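PDB 7LHV: sulfate transporter 4.1, chloroplastic from Arabidopsis thaliana, which cotransports protons and sulfate across a membrane as a member of the SLC26A/SulP family and may play a role in regulating sulfate assimilation. Local coordinates for residues A[509-514]-A[530-535]. Residues are numbered along the deposited sequence; the frame is centred on the assembly and turned at random.
Sequences GTTVYR and IVRIDS
Arg532 reaches from its strand to the loop at Thr510, and nearly everything that joins residues 509-514 to 530-535 passes through its guanidinium group. NH1 and NH2 of Arg532 each lie 3.4 Å from OG1 of Thr510, giving two weak hydrogen bonds with N-H...O angles of 152°. The hydroxyl sits at the guanidinium edge, near its plane. Threonine suits this place because OG1, set anti to the backbone N (chi1 177°), extends to the arginine and also hydrogen-bonds Asn515. Thr511 adds a looser polar approach, its OG1 3.5 Å from NH2 of Arg532.

The charge is answered within residues 530-535. Asp534 forms a salt bridge with Arg532 through OD1 and NE, while NH2 of Arg532 bonds to OD2 at 3.3 Å, almost straight at 167° and on the syn side of the carboxylate. Pairing through both NE and NH2 is consistent with a guanidinium held against turning, which presents the neighbouring NH1/NH2 edge to the loop. Arginine suits its place because the long side chain, bent at chi3, carries a planar group whose several N-H donors serve Asp534 and Thr510 at once. A methionine in place of Arg532 would probably leave the carboxylate of Asp534 without its cationic mate and the Thr510 hydroxyl without its partner across the contact.

OD2 of Asp534 also bonds to His500. The arrangement belongs to the STAS domain, where the loop between strands 501-504 and 527-533 folds back beside the sheet; the Arg532 side chain lies against Ala502 and Leu504 of one neighbouring strand and Glu575 of the other, 569-575.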
# COMPACT_ATOMS: atom_id res chain seq x y z
N GLY A 509 34.51 -9.51 7.29
CA GLY A 509 33.55 -9.85 8.32
C GLY A 509 32.15 -9.37 8.02
O GLY A 509 31.85 -8.95 6.90
N THR A 510 31.30 -9.41 9.03
CA THR A 510 29.89 -9.08 8.88
C THR A 510 29.43 -8.44 10.18
O THR A 510 30.25 -7.98 10.98
CB THR A 510 29.09 -10.33 8.48
OG1 THR A 510 27.69 -10.01 8.40
CG2 THR A 510 29.29 -11.45 9.49
N THR A 511 28.11 -8.40 10.39
CA THR A 511 27.54 -7.69 11.53
C THR A 511 28.23 -8.09 12.83
O THR A 511 28.45 -9.28 13.09
CB THR A 511 26.04 -7.98 11.63
OG1 THR A 511 25.46 -7.93 10.32
CG2 THR A 511 25.36 -6.97 12.52
N VAL A 512 28.59 -7.09 13.63
CA VAL A 512 29.24 -7.35 14.91
C VAL A 512 28.25 -7.59 16.04
O VAL A 512 28.63 -8.18 17.06
CB VAL A 512 30.18 -6.20 15.29
CG1 VAL A 512 31.22 -5.99 14.21
CG2 VAL A 512 29.39 -4.92 15.52
N TYR A 513 27.00 -7.14 15.89
CA TYR A 513 26.05 -7.24 16.99
C TYR A 513 25.68 -8.69 17.27
O TYR A 513 25.63 -9.11 18.44
CB TYR A 513 24.80 -6.41 16.67
CG TYR A 513 25.08 -4.94 16.50
CD1 TYR A 513 25.51 -4.16 17.57
CD2 TYR A 513 24.91 -4.32 15.27
CE1 TYR A 513 25.77 -2.81 17.42
CE2 TYR A 513 25.17 -2.97 15.10
CZ TYR A 513 25.59 -2.22 16.18
OH TYR A 513 25.85 -0.88 16.03
N ARG A 514 25.41 -9.47 16.23
CA ARG A 514 24.93 -10.83 16.43
C ARG A 514 25.72 -11.88 15.67
O ARG A 514 25.90 -12.99 16.17
CB ARG A 514 23.45 -10.93 16.02
N ILE A 530 32.38 1.22 9.41
CA ILE A 530 32.06 0.54 8.15
C ILE A 530 30.60 0.12 8.22
O ILE A 530 30.21 -0.65 9.10
CB ILE A 530 32.98 -0.66 7.90
CG1 ILE A 530 34.43 -0.27 8.16
CG2 ILE A 530 32.80 -1.17 6.49
CD1 ILE A 530 35.35 -1.45 8.37
N VAL A 531 29.80 0.62 7.28
CA VAL A 531 28.36 0.41 7.27
C VAL A 531 27.97 -0.29 5.98
O VAL A 531 28.39 0.12 4.90
CB VAL A 531 27.60 1.75 7.42
CG1 VAL A 531 26.14 1.57 7.08
CG2 VAL A 531 27.75 2.28 8.83
N ARG A 532 27.17 -1.35 6.10
CA ARG A 532 26.64 -2.08 4.96
C ARG A 532 25.13 -2.01 4.98
O ARG A 532 24.50 -2.32 5.99
CB ARG A 532 27.10 -3.54 4.99
CG ARG A 532 26.73 -4.35 3.78
CD ARG A 532 27.06 -5.81 4.01
NE ARG A 532 26.22 -6.39 5.06
CZ ARG A 532 26.60 -7.36 5.88
NH1 ARG A 532 27.80 -7.90 5.79
NH2 ARG A 532 25.75 -7.79 6.80
N ILE A 533 24.54 -1.59 3.86
CA ILE A 533 23.10 -1.53 3.71
C ILE A 533 22.65 -2.84 3.07
O ILE A 533 22.85 -3.05 1.88
CB ILE A 533 22.66 -0.32 2.88
CG1 ILE A 533 23.08 0.98 3.56
CG2 ILE A 533 21.16 -0.34 2.66
CD1 ILE A 533 24.30 1.62 2.95
N ASP A 534 22.03 -3.71 3.87
CA ASP A 534 21.65 -5.03 3.39
C ASP A 534 20.34 -5.00 2.62
O ASP A 534 19.43 -5.79 2.91
CB ASP A 534 21.53 -6.00 4.57
CG ASP A 534 22.85 -6.21 5.29
OD1 ASP A 534 23.89 -6.32 4.61
OD2 ASP A 534 22.84 -6.27 6.53
N SER A 535 20.24 -4.12 1.63
CA SER A 535 19.03 -3.98 0.82
C SER A 535 19.26 -2.99 -0.31
O SER A 535 20.13 -2.13 -0.21
CB SER A 535 17.85 -3.52 1.68
OG SER A 535 18.21 -2.39 2.45